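PDB 4MNR: peptidoglycan glycosyltransferase from Eggerthella lenta, which belongs to the penicillin-binding proteins, with a transpeptidase domain built on the sheet-and-helix fold shared with the beta-lactamase clan. Local coordinates for residues C132-P137 and Q444-T449; G380-G385 and A389-G394; P423-A428 and K448-V453. One frame throughout, in Å; residues are numbered along the deposited sequence. Where two conformers were deposited one is given.

Contact 1 (C132-P137 and Q444-T449); sequences CVVMDP and QNVLKT
Val-134 meets Val-446 where the C-terminal helix 438-453 lies on the antiparallel five-stranded sheet of the transpeptidase fold of penicillin-binding proteins. The backbones stay well apart, with 8.3 Å between the CA atoms of Val-134 and Val-446, and branched or small side chains fill the gap. The tight part is a methyl-to-methyl touch: CG2 of Val-134 lies 3.6 Å from CG1 of Val-446, the two side chains slipping past each other in opposite directions. Both valines direct CB at the partner segment, and Val-446 has CG1 anti to its backbone N (chi1 179°), which points that methyl at the side chains of Val-134 and Cys-132. A looser touch comes from Cys-132, two residues along the same face, whose SG stands 4.2 Å from CG1 of Val-446. Compact, apolar side chains suit this buried seam, where Ala-121 and Ile-117 of helix 115-125 also cover Cys-132 and Val-134, respectively. Val-133 belongs to the other face of the sheet, against helix 321-332. Away from the strand the helix grows more polar: Asn-445 is exposed, and Lys-448 and Thr-449 are partly so. There Thr-449 satisfies its hydroxyl within the helix, OG1 donating to Asn-445 O at 3.1 Å. That oxygen also accepts from Thr-449 N at 3.0 Å, the two donors reaching it from opposite faces of the carbonyl plane.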
loop_
_atom_site.group_PDB
_atom_site.type_symbol
_atom_site.label_atom_id
_atom_site.label_comp_id
_atom_site.label_asym_id
_atom_site.label_seq_id
_atom_site.Cartn_x
_atom_site.Cartn_y
_atom_site.Cartn_z
ATOM N N CYS A 132 -3.905 5.733 0.140
ATOM C CA CYS A 132 -3.928 5.095 1.449
ATOM C C CYS A 132 -4.700 3.788 1.380
ATOM O O CYS A 132 -5.785 3.743 0.794
ATOM C CB CYS A 132 -4.569 6.045 2.455
ATOM S SG CYS A 132 -4.701 5.352 4.126
ATOM N N VAL A 133 -4.137 2.722 1.955
ATOM C CA VAL A 133 -4.815 1.433 2.030
ATOM C C VAL A 133 -4.829 0.978 3.490
ATOM O O VAL A 133 -3.813 1.068 4.170
ATOM C CB VAL A 133 -4.097 0.366 1.165
ATOM C CG1 VAL A 133 -4.703 -1.027 1.407
ATOM C CG2 VAL A 133 -4.151 0.739 -0.320
ATOM N N VAL A 134 -5.987 0.530 3.976
ATOM C CA VAL A 134 -6.108 0.004 5.328
ATOM C C VAL A 134 -6.614 -1.418 5.171
ATOM O O VAL A 134 -7.578 -1.654 4.450
ATOM C CB VAL A 134 -7.130 0.800 6.164
ATOM C CG1 VAL A 134 -7.241 0.221 7.551
ATOM C CG2 VAL A 134 -6.741 2.275 6.251
HETATM N N MSE A 135 -5.964 -2.349 5.858
HETATM C CA MSE A 135 -6.290 -3.765 5.735
HETATM C C MSE A 135 -6.475 -4.403 7.097
HETATM O O MSE A 135 -5.931 -3.933 8.105
HETATM C CB MSE A 135 -5.161 -4.508 5.009
HETATM C CG MSE A 135 -4.814 -3.946 3.650
HETATM SE SE MSE A 135 -3.719 -5.164 2.598
HETATM C CE MSE A 135 -5.152 -6.342 2.068
ATOM N N ASP A 136 -7.242 -5.488 7.118
ATOM C CA ASP A 136 -7.277 -6.373 8.283
ATOM C C ASP A 136 -6.234 -7.451 8.027
ATOM O O ASP A 136 -6.385 -8.253 7.112
ATOM C CB ASP A 136 -8.655 -7.020 8.436
ATOM C CG ASP A 136 -8.732 -7.972 9.635
ATOM O OD1 ASP A 136 -7.676 -8.347 10.206
ATOM O OD2 ASP A 136 -9.858 -8.362 10.018
ATOM N N PRO A 137 -5.165 -7.479 8.834
ATOM C CA PRO A 137 -4.070 -8.406 8.527
ATOM C C PRO A 137 -4.449 -9.868 8.722
ATOM O O PRO A 137 -3.769 -10.751 8.217
ATOM C CB PRO A 137 -2.967 -7.997 9.520
ATOM C CG PRO A 137 -3.710 -7.347 10.644
ATOM C CD PRO A 137 -4.907 -6.672 10.039
ATOM N N GLN A 444 -1.447 8.526 11.517
ATOM C CA GLN A 444 -1.893 8.478 12.907
ATOM C C GLN A 444 -3.411 8.609 12.981
ATOM O O GLN A 444 -4.076 7.857 13.707
ATOM C CB GLN A 444 -1.227 9.583 13.738
ATOM C CG GLN A 444 -1.308 9.370 15.252
ATOM C CD GLN A 444 -2.500 10.050 15.897
ATOM O OE1 GLN A 444 -3.345 10.636 15.222
ATOM N NE2 GLN A 444 -2.566 9.977 17.226
ATOM N N ASN A 445 -3.941 9.578 12.234
ATOM C CA ASN A 445 -5.373 9.856 12.216
ATOM C C ASN A 445 -6.174 8.678 11.659
ATOM O O ASN A 445 -7.243 8.344 12.163
ATOM C CB ASN A 445 -5.647 11.115 11.380
ATOM C CG ASN A 445 -4.818 12.318 11.829
ATOM O OD1 ASN A 445 -4.323 12.363 12.956
ATOM N ND2 ASN A 445 -4.678 13.307 10.945
ATOM N N VAL A 446 -5.646 8.043 10.618
ATOM C CA VAL A 446 -6.336 6.919 9.984
ATOM C C VAL A 446 -6.362 5.711 10.928
ATOM O O VAL A 446 -7.406 5.072 11.119
ATOM C CB VAL A 446 -5.670 6.545 8.646
ATOM C CG1 VAL A 446 -6.389 5.350 8.013
ATOM C CG2 VAL A 446 -5.698 7.737 7.687
ATOM N N LEU A 447 -5.219 5.418 11.540
ATOM C CA LEU A 447 -5.135 4.339 12.523
ATOM C C LEU A 447 -6.068 4.581 13.713
ATOM O O LEU A 447 -6.746 3.657 14.172
ATOM C CB LEU A 447 -3.707 4.199 13.038
ATOM C CG LEU A 447 -2.709 3.416 12.190
ATOM C CD1 LEU A 447 -1.312 3.667 12.714
ATOM C CD2 LEU A 447 -3.045 1.930 12.231
ATOM N N LYS A 448 -6.103 5.817 14.219
ATOM C CA LYS A 448 -6.956 6.154 15.360
ATOM C C LYS A 448 -8.412 5.908 14.989
ATOM O O LYS A 448 -9.158 5.321 15.760
ATOM C CB LYS A 448 -6.757 7.609 15.801
ATOM C CG LYS A 448 -7.465 7.977 17.090
ATOM C CD LYS A 448 -7.243 9.449 17.445
ATOM C CE LYS A 448 -8.094 9.875 18.633
ATOM N NZ LYS A 448 -7.689 9.194 19.891
ATOM N N THR A 449 -8.808 6.330 13.790
ATOM C CA THR A 449 -10.185 6.124 13.359
ATOM C C THR A 449 -10.505 4.644 13.247
ATOM O O THR A 449 -11.561 4.204 13.709
ATOM C CB THR A 449 -10.481 6.833 12.024
ATOM O OG1 THR A 449 -10.375 8.249 12.224
ATOM C CG2 THR A 449 -11.897 6.515 11.559
#

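Contact 2 (G380-G385 and A389-G394); sequences GVVQNG and AAAIPG
The backbones of Val-382 and Ala-391 approach to 6.4 Å between CA atoms, where the chain, leaving the last turn of helix 368-384, doubles back through a short 3-10 segment and runs on as a loop beside that turn. Small side chains suit this closeness: one branched valine faces two alanines, and neither alanine methyl keeps the backbone at a distance. Val-382 works with both branches. CG1, anti to the backbone N (chi1 173°), lies against the main chain of Ala-391, 3.9 Å from Ala-391 N, and stands 4.2 Å from the CB of Ala-391. The other branch, CG2, meets CB of Ala-390 at 4.3 Å. These are ordinary van der Waals distances, neither strained nor especially tight. Val-382 and Ala-390 are buried, while Ala-391 forms the outer, exposed margin. Backbone bonds such as Asn-384 N to Gly-380 O, 2.8 Å, continue the helical pattern here. Beyond the contact, the loop rests on helix 438-453: Ala-390 touches Thr-440, NE2 of Gln-444 hydrogen-bonds to Ala-391 O, and Ile-392 lies on Leu-447 and Leu-451 before the chain enters strand 398-406. On the helix side, Val-381 packs on Thr-237 of helix 233-239.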
loop_
_atom_site.group_PDB
_atom_site.type_symbol
_atom_site.label_atom_id
_atom_site.label_comp_id
_atom_site.label_asym_id
_atom_site.label_seq_id
_atom_site.Cartn_x
_atom_site.Cartn_y
_atom_site.Cartn_z
ATOM N N GLY A 380 9.870 0.076 18.197
ATOM C CA GLY A 380 10.935 1.002 18.522
ATOM C C GLY A 380 10.982 2.227 17.627
ATOM O O GLY A 380 11.362 3.311 18.070
ATOM N N VAL A 381 10.620 2.053 16.354
ATOM C CA VAL A 381 10.588 3.168 15.424
ATOM C C VAL A 381 9.626 4.232 15.930
ATOM O O VAL A 381 9.927 5.431 15.907
ATOM C CB VAL A 381 10.142 2.704 14.021
ATOM C CG1 VAL A 381 9.866 3.907 13.128
ATOM C CG2 VAL A 381 11.216 1.804 13.406
ATOM N N VAL A 382 8.481 3.778 16.428
ATOM C CA VAL A 382 7.447 4.696 16.877
ATOM C C VAL A 382 7.733 5.242 18.285
ATOM O O VAL A 382 7.463 6.410 18.583
ATOM C CB VAL A 382 6.061 4.028 16.791
ATOM C CG1 VAL A 382 4.989 4.923 17.426
ATOM C CG2 VAL A 382 5.737 3.734 15.337
ATOM N N GLN A 383 8.313 4.411 19.144
ATOM C CA GLN A 383 8.635 4.854 20.499
ATOM C C GLN A 383 9.862 5.758 20.589
ATOM O O GLN A 383 9.878 6.718 21.377
ATOM C CB GLN A 383 8.808 3.646 21.421
ATOM C CG GLN A 383 7.532 2.843 21.615
ATOM C CD GLN A 383 7.709 1.705 22.601
ATOM O OE1 GLN A 383 8.810 1.187 22.775
ATOM N NE2 GLN A 383 6.623 1.316 23.261
ATOM N N ASN A 384 10.882 5.466 19.782
ATOM C CA ASN A 384 12.182 6.103 19.946
ATOM C C ASN A 384 12.807 6.661 18.671
ATOM O O ASN A 384 13.869 7.285 18.716
ATOM C CB ASN A 384 13.164 5.120 20.585
ATOM C CG ASN A 384 12.693 4.635 21.944
ATOM O OD1 ASN A 384 12.312 5.432 22.799
ATOM N ND2 ASN A 384 12.702 3.325 22.143
ATOM N N GLY A 385 12.161 6.439 17.537
ATOM C CA GLY A 385 12.772 6.786 16.269
ATOM C C GLY A 385 12.017 7.811 15.454
ATOM O O GLY A 385 11.432 8.753 15.990
ATOM N N ALA A 389 5.346 10.470 15.581
ATOM C CA ALA A 389 4.068 11.095 15.236
ATOM C C ALA A 389 2.935 10.085 15.055
ATOM O O ALA A 389 1.760 10.471 15.028
ATOM C CB ALA A 389 4.199 11.963 13.978
ATOM N N ALA A 390 3.276 8.807 14.931
ATOM C CA ALA A 390 2.253 7.775 14.769
ATOM C C ALA A 390 1.705 7.260 16.094
ATOM O O ALA A 390 0.755 6.466 16.112
ATOM C CB ALA A 390 2.794 6.596 13.929
ATOM N N ALA A 391 2.283 7.701 17.207
ATOM C CA ALA A 391 1.839 7.194 18.506
ATOM C C ALA A 391 0.389 7.561 18.789
ATOM O O ALA A 391 -0.076 8.634 18.404
ATOM C CB ALA A 391 2.736 7.698 19.617
ATOM N N ILE A 392 -0.316 6.649 19.449
ATOM C CA ILE A 392 -1.706 6.857 19.832
ATOM C C ILE A 392 -1.852 6.550 21.313
ATOM O O ILE A 392 -1.512 5.454 21.759
ATOM C CB ILE A 392 -2.648 5.921 19.029
ATOM C CG1 ILE A 392 -2.601 6.260 17.543
ATOM C CG2 ILE A 392 -4.082 6.050 19.522
ATOM C CD1 ILE A 392 -3.251 5.218 16.634
ATOM N N PRO A 393 -2.358 7.521 22.084
ATOM C CA PRO A 393 -2.518 7.346 23.532
ATOM C C PRO A 393 -3.341 6.106 23.876
ATOM O O PRO A 393 -4.479 5.983 23.422
ATOM C CB PRO A 393 -3.267 8.611 23.948
ATOM C CG PRO A 393 -2.859 9.629 22.935
ATOM C CD PRO A 393 -2.706 8.886 21.645
ATOM N N GLY A 394 -2.758 5.187 24.643
ATOM C CA GLY A 394 -3.473 4.003 25.090
ATOM C C GLY A 394 -3.338 2.746 24.245
ATOM O O GLY A 394 -3.790 1.678 24.661
#

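Contact 3 (P423-A428 and K448-V453); sequences PRVVVA and KTALEV
A classic beta bulge, Arg-424 and Val-425 together facing Ala-418, opens strand 425-431, and its second residue, Val-425, packs on Ala-450 and Leu-451 of the C-terminal helix. Val-425 and Ala-450 have the nearest CA atoms, 7.2 Å apart, a separation that suits alanine, whose single methyl fills the space without pushing the helix outward. That methyl, Ala-450 CB, lies 3.9 Å from CG2 of Val-425. With chi1 at 60°, the valine holds CG1 between the backbone N and the carbonyl carbon and CG2 anti to the N, a fork in which each methyl has its own partner. CG1 reaches CD2 of Leu-451 at 4.3 Å; the longer leucine suits this place, since its CB does not aim at the strand but its CD2 methyl covers the distance. All three residues are buried, and Ile-117 of helix 115-125 also touches Ala-450.

Polar residues flank this apolar patch. Arg-424 starts toward the helix but turns its guanidinium elsewhere, forming a salt bridge with Asp-422 and a weak bond from NH1 to Pro-423 O at 3.5 Å; its own carbonyl accepts from the side chain of Gln-454. On the helix, Lys-448 NZ and Glu-452 OE2 make a long ion pair of 3.9 Å, one turn apart. An apolar helix face laid on an antiparallel sheet, with helix 115-125 beside the C-terminal helix, is typical of the fold that penicillin-binding proteins share with beta-lactamases.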
loop_
_atom_site.group_PDB
_atom_site.type_symbol
_atom_site.label_atom_id
_atom_site.label_comp_id
_atom_site.label_asym_id
_atom_site.label_seq_id
_atom_site.Cartn_x
_atom_site.Cartn_y
_atom_site.Cartn_z
ATOM N N PRO A 423 -1.800 -7.204 16.018
ATOM C CA PRO A 423 -2.495 -6.132 15.299
ATOM C C PRO A 423 -3.856 -6.491 14.724
ATOM O O PRO A 423 -4.072 -7.628 14.292
ATOM C CB PRO A 423 -1.520 -5.778 14.167
ATOM C CG PRO A 423 -0.177 -6.177 14.719
ATOM C CD PRO A 423 -0.428 -7.416 15.516
ATOM N N ARG A 424 -4.760 -5.513 14.737
ATOM C CA ARG A 424 -6.094 -5.659 14.174
ATOM C C ARG A 424 -6.254 -4.822 12.920
ATOM O O ARG A 424 -7.258 -4.940 12.204
ATOM C CB ARG A 424 -7.146 -5.223 15.199
ATOM C CG ARG A 424 -7.181 -6.067 16.465
ATOM C CD ARG A 424 -7.692 -7.455 16.157
ATOM N NE ARG A 424 -7.683 -8.308 17.341
ATOM C CZ ARG A 424 -6.756 -9.227 17.588
ATOM N NH1 ARG A 424 -5.766 -9.417 16.725
ATOM N NH2 ARG A 424 -6.825 -9.961 18.693
ATOM N N VAL A 425 -5.264 -3.970 12.643
ATOM C CA VAL A 425 -5.317 -3.096 11.482
ATOM C C VAL A 425 -3.908 -2.771 11.004
ATOM O O VAL A 425 -2.994 -2.647 11.815
ATOM C CB VAL A 425 -6.088 -1.784 11.789
ATOM C CG1 VAL A 425 -5.427 -1.002 12.901
ATOM C CG2 VAL A 425 -6.195 -0.930 10.555
ATOM N N VAL A 426 -3.741 -2.687 9.686
ATOM C CA VAL A 426 -2.507 -2.232 9.057
ATOM C C VAL A 426 -2.846 -1.061 8.141
ATOM O O VAL A 426 -3.851 -1.092 7.440
ATOM C CB VAL A 426 -1.830 -3.383 8.237
ATOM C CG1 VAL A 426 -0.728 -2.850 7.295
ATOM C CG2 VAL A 426 -1.264 -4.424 9.181
ATOM N N VAL A 427 -2.036 -0.007 8.168
ATOM C CA VAL A 427 -2.239 1.123 7.255
ATOM C C VAL A 427 -0.967 1.421 6.448
ATOM O O VAL A 427 0.127 1.443 7.009
ATOM C CB VAL A 427 -2.661 2.410 8.007
ATOM C CG1 VAL A 427 -2.906 3.547 7.015
ATOM C CG2 VAL A 427 -3.916 2.175 8.838
ATOM N N ALA A 428 -1.115 1.647 5.141
ATOM C CA ALA A 428 -0.010 2.091 4.283
ATOM C C ALA A 428 -0.480 3.379 3.624
ATOM O O ALA A 428 -1.596 3.443 3.109
ATOM C CB ALA A 428 0.323 1.049 3.212
ATOM N N LYS A 448 -6.103 5.817 14.219
ATOM C CA LYS A 448 -6.956 6.154 15.360
ATOM C C LYS A 448 -8.412 5.908 14.989
ATOM O O LYS A 448 -9.158 5.321 15.760
ATOM C CB LYS A 448 -6.757 7.609 15.801
ATOM C CG LYS A 448 -7.465 7.977 17.090
ATOM C CD LYS A 448 -7.243 9.449 17.445
ATOM C CE LYS A 448 -8.094 9.875 18.633
ATOM N NZ LYS A 448 -7.689 9.194 19.891
ATOM N N THR A 449 -8.808 6.330 13.790
ATOM C CA THR A 449 -10.185 6.124 13.359
ATOM C C THR A 449 -10.505 4.644 13.247
ATOM O O THR A 449 -11.561 4.204 13.709
ATOM C CB THR A 449 -10.481 6.833 12.024
ATOM O OG1 THR A 449 -10.375 8.249 12.224
ATOM C CG2 THR A 449 -11.897 6.515 11.559
ATOM N N ALA A 450 -9.601 3.880 12.645
ATOM C CA ALA A 450 -9.795 2.431 12.564
ATOM C C ALA A 450 -9.959 1.806 13.957
ATOM O O ALA A 450 -10.846 0.978 14.162
ATOM C CB ALA A 450 -8.655 1.770 11.805
ATOM N N LEU A 451 -9.128 2.212 14.916
ATOM C CA LEU A 451 -9.224 1.652 16.272
ATOM C C LEU A 451 -10.518 2.060 16.966
ATOM O O LEU A 451 -11.104 1.283 17.716
ATOM C CB LEU A 451 -8.012 2.056 17.118
ATOM C CG LEU A 451 -6.713 1.471 16.569
ATOM C CD1 LEU A 451 -5.521 2.213 17.141
ATOM C CD2 LEU A 451 -6.620 -0.007 16.907
ATOM N N GLU A 452 -10.971 3.285 16.712
ATOM C CA GLU A 452 -12.257 3.727 17.262
ATOM C C GLU A 452 -13.428 2.905 16.706
ATOM O O GLU A 452 -14.325 2.490 17.461
ATOM C CB GLU A 452 -12.467 5.212 16.966
ATOM C CG GLU A 452 -11.565 6.140 17.763
ATOM C CD GLU A 452 -11.594 7.571 17.245
ATOM O OE1 GLU A 452 -12.213 7.822 16.184
ATOM O OE2 GLU A 452 -10.994 8.445 17.904
ATOM N N VAL A 453 -13.418 2.696 15.388
ATOM C CA VAL A 453 -14.473 1.951 14.704
ATOM C C VAL A 453 -14.530 0.523 15.228
ATOM O O VAL A 453 -15.616 -0.026 15.470
ATOM C CB VAL A 453 -14.238 1.959 13.181
ATOM C CG1 VAL A 453 -15.079 0.889 12.495
ATOM C CG2 VAL A 453 -14.531 3.342 12.625
#

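Contacts 1 and 3 are two parts of one interface: their centres are 4 Å apart, both use helix 438-453, and strands 130-135 and 425-431 are antiparallel neighbours, joined by backbone bonds such as Val-133 N to Ala-428 O. Contact 2, about 15 Å and 14 Å from the centres of contacts 1 and 3, touches the same helix through its loop, Gln-444 meeting Ala-391 and Ile-392, and Leu-451 meeting Ile-392. Along the chain, contact 1 spans about 307 residues and encloses contact 2, which closes before contact 3 opens. One C-terminal helix thus joins early and late strands of the transpeptidase domain and the loop that follows helix 368-384.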